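Side-chain contacts in putative exported protein (PDB 3OCJ), which is of unknown function but is probably an S-adenosylmethionine-dependent methyltransferase of Rossmann-like fold, here holding a palmitic acid between its helices: residues I198-P201 and R205-E208; A276-A281 and V299-P304; E46-L51 and F59-R64; E93-V98 and L255-L260. One frame throughout, in Å; residues are numbered along the deposited sequence. Where two conformers were deposited one is given.

Interaction 1: I198-P201 and R205-E208. With PLM (palmitic acid), chain D.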
# COMPACT_ATOMS: atom_id res chain seq x y z
N ILE A 198 5.00 -6.19 -0.23
CA ILE A 198 4.76 -6.35 1.19
C ILE A 198 3.85 -7.55 1.52
O ILE A 198 3.77 -7.95 2.68
CB ILE A 198 4.18 -5.08 1.82
CG1 ILE A 198 2.84 -4.71 1.16
CG2 ILE A 198 5.20 -3.95 1.73
CD1 ILE A 198 2.25 -3.39 1.66
N TYR A 199 3.20 -8.11 0.50
CA TYR A 199 2.38 -9.31 0.70
C TYR A 199 3.10 -10.60 0.35
O TYR A 199 2.53 -11.67 0.51
CB TYR A 199 1.08 -9.23 -0.12
CG TYR A 199 0.13 -8.15 0.33
CD1 TYR A 199 -0.87 -8.41 1.27
CD2 TYR A 199 0.22 -6.85 -0.17
CE1 TYR A 199 -1.74 -7.41 1.69
CE2 TYR A 199 -0.66 -5.85 0.25
CZ TYR A 199 -1.64 -6.15 1.18
OH TYR A 199 -2.51 -5.16 1.61
N GLU A 200 4.33 -10.51 -0.15
CA GLU A 200 5.06 -11.67 -0.65
C GLU A 200 6.29 -11.94 0.23
O GLU A 200 7.29 -11.24 0.11
CB GLU A 200 5.48 -11.44 -2.10
CG GLU A 200 6.30 -12.59 -2.69
CD GLU A 200 5.64 -13.93 -2.41
OE1 GLU A 200 4.59 -14.21 -3.04
OE2 GLU A 200 6.12 -14.67 -1.53
N PRO A 201 6.20 -12.92 1.13
CA PRO A 201 7.34 -13.16 2.04
C PRO A 201 8.59 -13.74 1.35
O PRO A 201 9.69 -13.64 1.91
CB PRO A 201 6.77 -14.13 3.07
CG PRO A 201 5.67 -14.84 2.34
CD PRO A 201 5.06 -13.81 1.42
N ARG A 205 10.88 -14.13 -5.07
CA ARG A 205 9.71 -13.76 -5.87
C ARG A 205 9.63 -12.24 -6.02
O ARG A 205 9.24 -11.74 -7.07
CB ARG A 205 8.42 -14.33 -5.28
CG ARG A 205 8.32 -15.85 -5.41
CD ARG A 205 7.01 -16.38 -4.84
NE ARG A 205 6.89 -17.82 -5.01
CZ ARG A 205 6.36 -18.41 -6.08
NH1 ARG A 205 5.89 -17.69 -7.08
NH2 ARG A 205 6.29 -19.74 -6.14
N VAL A 206 9.99 -11.51 -4.97
CA VAL A 206 10.00 -10.05 -5.05
C VAL A 206 11.12 -9.54 -5.97
O VAL A 206 10.90 -8.65 -6.78
CB VAL A 206 10.05 -9.42 -3.64
CG1 VAL A 206 10.32 -7.91 -3.73
CG2 VAL A 206 8.73 -9.67 -2.94
N THR A 207 12.30 -10.14 -5.88
CA THR A 207 13.37 -9.80 -6.82
C THR A 207 12.92 -10.01 -8.27
O THR A 207 13.20 -9.17 -9.14
CB THR A 207 14.63 -10.60 -6.52
OG1 THR A 207 15.05 -10.29 -5.19
CG2 THR A 207 15.75 -10.24 -7.49
N GLU A 208 12.20 -11.10 -8.54
CA GLU A 208 11.72 -11.35 -9.89
C GLU A 208 10.69 -10.32 -10.34
O GLU A 208 10.67 -9.94 -11.52
CB GLU A 208 11.20 -12.79 -10.02
CG GLU A 208 12.32 -13.81 -9.99
CD GLU A 208 13.47 -13.43 -10.91
OE1 GLU A 208 13.20 -13.12 -12.09
OE2 GLU A 208 14.64 -13.41 -10.46
C1 PLM D . -1.28 -1.96 1.33
O1 PLM D . -0.93 -0.89 0.79
O2 PLM D . -1.94 -2.77 0.65
C2 PLM D . -0.94 -2.29 2.77
C3 PLM D . -0.37 -1.10 3.56
C4 PLM D . -0.35 -1.48 5.04
C5 PLM D . 0.41 -0.49 5.91
C6 PLM D . -0.28 0.87 5.98
C7 PLM D . -1.80 0.76 6.08
C8 PLM D . -2.29 0.14 7.38
C9 PLM D . -3.81 0.15 7.35
CA PLM D . -4.44 -0.01 8.73
CB PLM D . -5.85 0.57 8.72
CC PLM D . -6.69 0.07 9.88
CD PLM D . -8.10 0.64 9.79
CE PLM D . -8.98 -0.00 10.86
CF PLM D . -10.46 0.15 10.54
CG PLM D . -10.88 1.61 10.47
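Glu200 lies against Arg205 and Val206 where the loop that follows strand 188-192 of the Rossmann-like methyltransferase fold turns back onto helix 203-216. The CA atoms of Glu200 and Val206 are 6.8 Å apart, close enough for side chains to meet but bridged by no hydrogen bond. Glu200 sends CG anti to its own backbone N (chi1 178°) and then bends at chi2 (49°), which lays CG against the first turns of the helix and folds the carboxylate back beside the Arg205 chain. CG thus touches both Arg205 CB and Val206 CG2, each at 3.8 Å. Val206 and Glu200 run past each other in opposite senses, and the same CG2 methyl also lies 3.7 Å from Glu200 O. That carbonyl has a polar partner in Arg269.

Arg205 is extended from CG to NE, so it offers methylene carbon to the Glu200 carboxylate: CD is 3.7 Å from Glu200 OE1. Its charged end runs onward, and NE remains 4.7 Å from OE1, too far for a salt bridge although the attraction should be favourable. Glu200 OE2 instead accepts from the backbone N of Asp202, whose side chain in turn takes the backbone N of Arg205.

The 3-10 turn at Ile198 and Tyr199 meets the lipid head. Tyr199 OH donates to palmitic acid O2, which sits at the ring edge in the ring plane, and OH is also bonded to the backbone N of Leu66. Beside it, Ile198 CD1 rests 3.6 Å from palmitic acid C2.

Interaction 2: A276-A281 and V299-P304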
# COMPACT_ATOMS: atom_id res chain seq x y z
N ALA A 276 19.59 -4.75 -2.21
CA ALA A 276 20.13 -5.98 -2.81
C ALA A 276 19.20 -6.53 -3.89
O ALA A 276 19.66 -6.94 -4.97
CB ALA A 276 20.39 -7.03 -1.72
N GLN A 277 17.90 -6.55 -3.62
CA GLN A 277 16.95 -7.05 -4.61
C GLN A 277 16.94 -6.17 -5.86
O GLN A 277 16.96 -6.67 -6.99
CB GLN A 277 15.55 -7.13 -4.01
CG GLN A 277 15.42 -8.10 -2.85
CD GLN A 277 14.08 -7.99 -2.18
OE1 GLN A 277 13.70 -6.93 -1.70
NE2 GLN A 277 13.34 -9.10 -2.15
N LEU A 278 16.91 -4.86 -5.66
CA LEU A 278 16.82 -3.95 -6.80
C LEU A 278 18.09 -3.99 -7.64
O LEU A 278 18.02 -3.91 -8.88
CB LEU A 278 16.50 -2.52 -6.33
CG LEU A 278 15.07 -2.29 -5.83
CD1 LEU A 278 15.02 -0.97 -5.07
CD2 LEU A 278 14.08 -2.29 -6.99
N GLU A 279 19.24 -4.08 -6.98
CA GLU A 279 20.51 -4.16 -7.71
C GLU A 279 20.61 -5.47 -8.50
O GLU A 279 21.06 -5.47 -9.64
CB GLU A 279 21.69 -3.96 -6.75
CG GLU A 279 21.80 -2.51 -6.29
CD GLU A 279 22.92 -2.23 -5.31
OE1 GLU A 279 23.52 -3.19 -4.78
OE2 GLU A 279 23.18 -1.04 -5.07
N GLU A 280 20.16 -6.57 -7.90
CA GLU A 280 20.14 -7.85 -8.61
C GLU A 280 19.26 -7.75 -9.86
O GLU A 280 19.60 -8.29 -10.92
CB GLU A 280 19.65 -8.98 -7.70
CG GLU A 280 19.31 -10.29 -8.43
CD GLU A 280 20.47 -10.86 -9.22
OE1 GLU A 280 21.64 -10.58 -8.88
OE2 GLU A 280 20.20 -11.60 -10.19
N ALA A 281 18.14 -7.04 -9.74
CA ALA A 281 17.23 -6.82 -10.86
C ALA A 281 17.76 -5.87 -11.93
O ALA A 281 17.15 -5.75 -12.99
CB ALA A 281 15.89 -6.33 -10.35
N VAL A 299 11.35 4.19 -2.52
CA VAL A 299 12.62 4.08 -3.21
C VAL A 299 12.45 4.41 -4.69
O VAL A 299 11.50 3.96 -5.34
CB VAL A 299 13.26 2.68 -3.02
CG1 VAL A 299 12.32 1.55 -3.51
CG2 VAL A 299 14.63 2.60 -3.71
N ILE A 300 13.38 5.22 -5.19
CA ILE A 300 13.44 5.57 -6.61
C ILE A 300 14.69 4.90 -7.17
O ILE A 300 15.80 5.13 -6.68
CB ILE A 300 13.51 7.09 -6.84
CG1 ILE A 300 12.34 7.80 -6.13
CG2 ILE A 300 13.45 7.38 -8.34
CD1 ILE A 300 12.63 8.29 -4.72
N ALA A 301 14.50 4.07 -8.19
CA ALA A 301 15.57 3.24 -8.75
C ALA A 301 15.71 3.51 -10.24
O ALA A 301 14.72 3.53 -10.96
CB ALA A 301 15.25 1.77 -8.49
N ARG A 302 16.94 3.69 -10.72
CA ARG A 302 17.18 4.02 -12.12
C ARG A 302 17.56 2.82 -12.97
O ARG A 302 18.35 1.98 -12.54
CB ARG A 302 18.28 5.08 -12.22
CG ARG A 302 18.73 5.39 -13.63
CD ARG A 302 17.76 6.35 -14.32
NE ARG A 302 17.61 7.60 -13.56
CZ ARG A 302 16.59 8.44 -13.72
NH1 ARG A 302 16.52 9.55 -12.99
NH2 ARG A 302 15.64 8.17 -14.61
N LYS A 303 17.00 2.73 -14.17
CA LYS A 303 17.49 1.80 -15.18
C LYS A 303 18.52 2.54 -16.03
O LYS A 303 18.23 3.59 -16.58
CB LYS A 303 16.36 1.31 -16.08
CG LYS A 303 16.82 0.37 -17.18
CD LYS A 303 15.65 -0.28 -17.89
CE LYS A 303 16.12 -1.18 -19.02
NZ LYS A 303 15.01 -2.03 -19.55
N PRO A 304 19.73 1.98 -16.14
CA PRO A 304 20.78 2.65 -16.92
C PRO A 304 20.35 3.01 -18.34
O PRO A 304 19.62 2.25 -18.99
CB PRO A 304 21.91 1.62 -16.93
CG PRO A 304 21.74 0.87 -15.65
CD PRO A 304 20.24 0.79 -15.43
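Leu278 of helix 271-280 meets Val299 and Ala301 of strand 298-302, and the contact is wholly apolar. Leu278 and Val299 reach toward each other tip to tip. With CG1 of Val299 set between its backbone N and carbonyl carbon (chi1 58°), both valine methyls face the leucine: Leu278 CD1 lies 3.8 Å from Val299 CG2 and 4.0 Å from Val299 CG1. The same CD1 comes to 4.4 Å from Ala301 CB, a looser touch. Val299 and Ala301 are alternate residues on one face of the strand, while Ile300 between them points away from the helix. The nearest CA atoms, those of Leu278 and Ala301, are 7.6 Å apart.

No hydrogen bond crosses between helix and strand: Ala281 N donates to Gln277 O inside the helix, while Val299 and Ala301 pair through their backbones with Thr225 and Leu223 of strand 221-226. Here the helix packs on one face of the sheet at its antiparallel end, and the 3-2-1-4-5-7-6 strand order is the signature of class I methyltransferases. Leu223 and Leu286 from the two flanking strands also touch Leu278.

Three buried hydrocarbon side chains with no polar group between them imply attachment by dispersion and desolvation, without directional bonds.

Interaction 3: E46-L51 and F59-R64. With PLM (palmitic acid), chain D.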
# COMPACT_ATOMS: atom_id res chain seq x y z
N GLU A 46 -14.07 -4.06 22.88
CA GLU A 46 -14.55 -2.78 22.36
C GLU A 46 -13.83 -2.39 21.07
O GLU A 46 -14.44 -1.87 20.14
CB GLU A 46 -14.38 -1.67 23.40
CG GLU A 46 -15.21 -1.85 24.66
CD GLU A 46 -15.02 -0.71 25.65
OE1 GLU A 46 -14.10 0.12 25.44
OE2 GLU A 46 -15.78 -0.64 26.64
N LEU A 47 -12.53 -2.64 21.01
CA LEU A 47 -11.77 -2.36 19.80
C LEU A 47 -12.27 -3.23 18.64
O LEU A 47 -12.45 -2.74 17.52
CB LEU A 47 -10.27 -2.59 20.03
CG LEU A 47 -9.58 -1.71 21.08
CD1 LEU A 47 -8.10 -2.01 21.12
CD2 LEU A 47 -9.83 -0.23 20.79
N LEU A 48 -12.49 -4.51 18.91
CA LEU A 48 -13.01 -5.42 17.90
C LEU A 48 -14.37 -4.93 17.38
O LEU A 48 -14.64 -4.96 16.18
CB LEU A 48 -13.10 -6.84 18.44
CG LEU A 48 -13.70 -7.91 17.52
CD1 LEU A 48 -12.94 -7.99 16.20
CD2 LEU A 48 -13.69 -9.26 18.21
N HIS A 49 -15.22 -4.47 18.29
CA HIS A 49 -16.53 -3.94 17.91
C HIS A 49 -16.39 -2.71 17.02
O HIS A 49 -17.14 -2.54 16.06
CB HIS A 49 -17.35 -3.61 19.16
CG HIS A 49 -18.77 -3.24 18.86
ND1 HIS A 49 -19.74 -4.17 18.57
CD2 HIS A 49 -19.38 -2.03 18.81
CE1 HIS A 49 -20.89 -3.55 18.35
NE2 HIS A 49 -20.70 -2.25 18.49
N GLY A 50 -15.42 -1.85 17.34
CA GLY A 50 -15.15 -0.68 16.53
C GLY A 50 -14.77 -1.09 15.11
O GLY A 50 -15.26 -0.51 14.13
N LEU A 51 -13.91 -2.09 14.98
CA LEU A 51 -13.57 -2.61 13.67
C LEU A 51 -14.80 -3.11 12.92
O LEU A 51 -15.00 -2.79 11.75
CB LEU A 51 -12.58 -3.77 13.76
CG LEU A 51 -11.12 -3.43 14.06
CD1 LEU A 51 -10.32 -4.73 14.13
CD2 LEU A 51 -10.55 -2.49 13.00
N PHE A 59 -13.88 -4.79 6.06
CA PHE A 59 -13.10 -5.24 4.91
C PHE A 59 -11.79 -5.88 5.37
O PHE A 59 -11.38 -6.93 4.88
CB PHE A 59 -12.82 -4.08 3.94
CG PHE A 59 -12.19 -4.52 2.65
CD1 PHE A 59 -12.99 -4.78 1.54
CD2 PHE A 59 -10.83 -4.71 2.54
CE1 PHE A 59 -12.43 -5.23 0.35
CE2 PHE A 59 -10.26 -5.15 1.35
CZ PHE A 59 -11.07 -5.40 0.25
N LEU A 60 -11.13 -5.25 6.33
CA LEU A 60 -9.87 -5.78 6.86
C LEU A 60 -10.07 -7.08 7.64
O LEU A 60 -9.26 -7.99 7.51
CB LEU A 60 -9.17 -4.74 7.72
CG LEU A 60 -8.61 -3.58 6.90
CD1 LEU A 60 -8.23 -2.41 7.80
CD2 LEU A 60 -7.43 -4.04 6.06
N LEU A 61 -11.13 -7.17 8.43
CA LEU A 61 -11.38 -8.41 9.17
C LEU A 61 -11.58 -9.56 8.19
O LEU A 61 -11.09 -10.67 8.43
CB LEU A 61 -12.63 -8.27 10.05
CG LEU A 61 -12.39 -7.48 11.34
CD1 LEU A 61 -13.72 -7.01 11.91
CD2 LEU A 61 -11.63 -8.33 12.35
N LEU A 62 -12.30 -9.29 7.10
CA LEU A 62 -12.63 -10.32 6.11
C LEU A 62 -11.44 -10.70 5.26
O LEU A 62 -11.16 -11.89 5.06
CB LEU A 62 -13.74 -9.83 5.18
CG LEU A 62 -15.17 -9.93 5.67
CD1 LEU A 62 -16.09 -9.13 4.78
CD2 LEU A 62 -15.58 -11.40 5.70
N TYR A 63 -10.74 -9.69 4.73
CA TYR A 63 -9.77 -9.93 3.66
C TYR A 63 -8.32 -9.70 4.05
O TYR A 63 -7.41 -10.08 3.32
CB TYR A 63 -10.14 -9.10 2.41
CG TYR A 63 -11.59 -9.29 2.02
CD1 TYR A 63 -12.07 -10.55 1.66
CD2 TYR A 63 -12.49 -8.23 2.06
CE1 TYR A 63 -13.41 -10.74 1.34
CE2 TYR A 63 -13.83 -8.41 1.73
CZ TYR A 63 -14.28 -9.66 1.37
OH TYR A 63 -15.62 -9.83 1.05
N ARG A 64 -8.10 -9.05 5.19
CA ARG A 64 -6.78 -8.96 5.81
C ARG A 64 -5.74 -8.27 4.91
O ARG A 64 -4.54 -8.56 4.97
CB ARG A 64 -6.31 -10.33 6.29
CG ARG A 64 -7.30 -10.93 7.30
CD ARG A 64 -6.80 -12.22 7.93
NE ARG A 64 -6.54 -13.26 6.94
CZ ARG A 64 -5.33 -13.72 6.66
NH1 ARG A 64 -5.18 -14.66 5.74
NH2 ARG A 64 -4.26 -13.24 7.29
C1 PLM D . -1.28 -1.96 1.33
O1 PLM D . -0.93 -0.89 0.79
O2 PLM D . -1.94 -2.77 0.65
C2 PLM D . -0.94 -2.29 2.77
C3 PLM D . -0.37 -1.10 3.56
C4 PLM D . -0.35 -1.48 5.04
C5 PLM D . 0.41 -0.49 5.91
C6 PLM D . -0.28 0.87 5.98
C7 PLM D . -1.80 0.76 6.08
C8 PLM D . -2.29 0.14 7.38
C9 PLM D . -3.81 0.15 7.35
CA PLM D . -4.44 -0.01 8.73
CB PLM D . -5.85 0.57 8.72
CC PLM D . -6.69 0.07 9.88
CD PLM D . -8.10 0.64 9.79
CE PLM D . -8.98 -0.00 10.86
CF PLM D . -10.46 0.15 10.54
CG PLM D . -10.88 1.61 10.47
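Between residues 46-51 and 59-64 the nearest CA atoms are those of Leu51 and Leu61, 7.7 Å apart, on two helices that follow each other with a single residue between them. Leu61 carries the contact through both of its methyls. CD1 reaches Leu51 CB at 3.9 Å, near the helix backbone, whereas CD2 meets Leu48 CD1 at 4.1 Å, the two side chains lying obliquely across one another. Leu48 can reach this far because its CG stands anti to the backbone N (chi1 177°), swinging the branch toward helix 55-63. All three leucines are buried, and Leu48 also touches Ala26 of helix 15-33.

Leu51 has a second task. While its CB faces the neighbouring helix, Leu51 CD2 is turned to the lipid and sits 3.6 Å from palmitic acid CF. Leu60, next to Leu61, lies alongside the chain a little nearer the carboxyl group, with CD1 3.6 Å from palmitic acid CC. Phe91 of helix 86-94 and Leu260 of helix 247-261 pack on Leu51 as well.

Helix-to-helix leucine packing backed by methyls that line an acyl chain is the make-up of a hydrophobic lipid pocket, here lining the methyl end of the bound palmitic acid, from CC to CF.

Interaction 4: E93-V98 and L255-L260. With PLM (palmitic acid), chain D.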
# COMPACT_ATOMS: atom_id res chain seq x y z
N GLU A 93 -6.43 7.86 11.64
CA GLU A 93 -5.61 9.06 11.84
C GLU A 93 -4.42 8.92 12.77
O GLU A 93 -3.54 9.79 12.76
CB GLU A 93 -6.49 10.24 12.30
CG GLU A 93 -7.47 10.68 11.22
CD GLU A 93 -8.38 11.81 11.65
OE1 GLU A 93 -8.20 12.36 12.77
OE2 GLU A 93 -9.25 12.16 10.83
N ARG A 94 -4.37 7.87 13.56
CA ARG A 94 -3.33 7.77 14.58
C ARG A 94 -2.40 6.56 14.48
O ARG A 94 -1.30 6.59 15.01
CB ARG A 94 -3.94 7.87 15.98
CG ARG A 94 -4.67 9.18 16.20
CD ARG A 94 -5.31 9.24 17.57
NE ARG A 94 -4.32 9.19 18.65
CZ ARG A 94 -4.64 9.09 19.93
NH1 ARG A 94 -5.91 9.04 20.30
NH2 ARG A 94 -3.68 9.05 20.85
N LEU A 95 -2.82 5.50 13.79
CA LEU A 95 -1.96 4.33 13.72
C LEU A 95 -0.67 4.68 13.00
O LEU A 95 -0.70 5.26 11.92
CB LEU A 95 -2.68 3.17 13.03
CG LEU A 95 -3.98 2.73 13.70
CD1 LEU A 95 -4.59 1.58 12.90
CD2 LEU A 95 -3.74 2.32 15.15
N PRO A 96 0.48 4.35 13.60
CA PRO A 96 1.75 4.73 12.97
C PRO A 96 1.87 4.27 11.51
O PRO A 96 2.35 5.06 10.69
CB PRO A 96 2.79 4.05 13.86
CG PRO A 96 2.15 4.09 15.22
CD PRO A 96 0.69 3.79 14.95
N ALA A 97 1.46 3.05 11.18
CA ALA A 97 1.58 2.58 9.80
C ALA A 97 0.68 3.36 8.83
O ALA A 97 1.02 3.53 7.65
CB ALA A 97 1.30 1.09 9.72
N VAL A 98 -0.46 3.84 9.32
CA VAL A 98 -1.34 4.62 8.46
C VAL A 98 -0.71 5.99 8.20
O VAL A 98 -0.74 6.50 7.07
CB VAL A 98 -2.75 4.79 9.09
CG1 VAL A 98 -3.61 5.74 8.26
CG2 VAL A 98 -3.44 3.43 9.22
N LEU A 255 -1.93 -4.33 18.86
CA LEU A 255 -3.05 -5.15 19.30
C LEU A 255 -4.00 -5.36 18.14
O LEU A 255 -4.41 -6.49 17.84
CB LEU A 255 -3.76 -4.49 20.47
CG LEU A 255 -4.96 -5.27 21.02
CD1 LEU A 255 -4.53 -6.64 21.53
CD2 LEU A 255 -5.64 -4.47 22.12
N VAL A 256 -4.35 -4.26 17.47
CA VAL A 256 -5.29 -4.33 16.36
C VAL A 256 -4.78 -5.23 15.24
O VAL A 256 -5.53 -6.06 14.71
CB VAL A 256 -5.66 -2.92 15.84
CG1 VAL A 256 -6.52 -3.02 14.59
CG2 VAL A 256 -6.39 -2.14 16.93
N PHE A 257 -3.51 -5.09 14.86
CA PHE A 257 -2.95 -5.89 13.78
C PHE A 257 -2.69 -7.34 14.21
O PHE A 257 -3.17 -8.27 13.58
CB PHE A 257 -1.63 -5.29 13.24
CG PHE A 257 -1.79 -4.01 12.44
CD1 PHE A 257 -3.02 -3.38 12.29
CD2 PHE A 257 -0.68 -3.45 11.83
CE1 PHE A 257 -3.13 -2.20 11.55
CE2 PHE A 257 -0.78 -2.27 11.10
CZ PHE A 257 -2.00 -1.65 10.95
N THR A 258 -1.92 -7.53 15.28
CA THR A 258 -1.51 -8.89 15.63
C THR A 258 -2.65 -9.78 16.10
O THR A 258 -2.69 -10.96 15.78
CB THR A 258 -0.40 -8.92 16.70
OG1 THR A 258 -0.92 -8.41 17.94
CG2 THR A 258 0.77 -8.08 16.25
N ARG A 259 -3.58 -9.21 16.86
CA ARG A 259 -4.63 -10.02 17.46
C ARG A 259 -5.96 -9.97 16.71
O ARG A 259 -6.66 -10.98 16.63
CB ARG A 259 -4.84 -9.64 18.92
CG ARG A 259 -5.76 -10.59 19.66
CD ARG A 259 -5.71 -10.38 21.15
NE ARG A 259 -4.37 -10.59 21.68
CZ ARG A 259 -4.09 -10.66 22.98
NH1 ARG A 259 -5.06 -10.55 23.87
NH2 ARG A 259 -2.84 -10.86 23.37
N LEU A 260 -6.32 -8.81 16.18
CA LEU A 260 -7.66 -8.69 15.61
C LEU A 260 -7.73 -8.96 14.11
O LEU A 260 -8.38 -9.91 13.67
CB LEU A 260 -8.29 -7.34 15.97
CG LEU A 260 -8.27 -6.99 17.46
CD1 LEU A 260 -9.01 -5.69 17.73
CD2 LEU A 260 -8.87 -8.13 18.29
C1 PLM D . -1.28 -1.96 1.33
O1 PLM D . -0.93 -0.89 0.79
O2 PLM D . -1.94 -2.77 0.65
C2 PLM D . -0.94 -2.29 2.77
C3 PLM D . -0.37 -1.10 3.56
C4 PLM D . -0.35 -1.48 5.04
C5 PLM D . 0.41 -0.49 5.91
C6 PLM D . -0.28 0.87 5.98
C7 PLM D . -1.80 0.76 6.08
C8 PLM D . -2.29 0.14 7.38
C9 PLM D . -3.81 0.15 7.35
CA PLM D . -4.44 -0.01 8.73
CB PLM D . -5.85 0.57 8.72
CC PLM D . -6.69 0.07 9.88
CD PLM D . -8.10 0.64 9.79
CE PLM D . -8.98 -0.00 10.86
CF PLM D . -10.46 0.15 10.54
CG PLM D . -10.88 1.61 10.47
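A wall of the palmitic acid pocket is formed where Leu95 and Ala97, at the junction of helices 86-94 and 96-115, meet Phe257 of helix 247-261. The CA atoms of Leu95 and Val256, the nearest across the contact, are still 9.6 Å apart, so side chains do the bridging. Ala97 CB approaches the Phe257 ring at its edge, near the ring plane, with CE2 4.2 Å away. Leu95 CD1 comes obliquely to Phe257 CE1 at 4.3 Å, having been carried there by a chain extended at chi2 (180°).

The lipid fits against the same groups. Palmitic acid CA also lies at the phenylalanine edge, 3.7 Å from Phe257 CZ, and Val98 CG2 touches that same carbon at 3.6 Å. Nearer the head, palmitic acid C6 is 3.4 Å from Ala97 O, and toward the methyl end Leu95 CD1 is 4.0 Å from palmitic acid CC.

Leu95 occupies the N-cap position of helix 96-115, and Gln253, one turn before Phe257, accepts from Ala97 N through its side-chain oxygen. Trp265 meets the Phe257 ring edge-to-face. On another side of helix 247-261, which widens into a pi-type turn at 256-260, Leu255 and Leu260 pack on helix 41-53.

Interactions 3 and 4 are buried apolar contacts, the first among leucines and the second round a phenylalanine ring, and they touch directly: Leu47 and Leu51 of helix 41-53 pack on Leu255 and Leu260 of helix 247-261. Together they line the middle and tail of the lipid, while interaction 1 reaches its carboxyl group, so the lipid joins three contacts across the helical part and the methyltransferase fold. Interaction 1 is the mixed one, partly buried, with Glu200 and the methylenes of exposed Arg205 side by side but no salt bridge between them. Interaction 2 is as apolar as 3 and 4 but packs helix on sheet; it touches interaction 1 through Gln277 beside Val206 and Thr207.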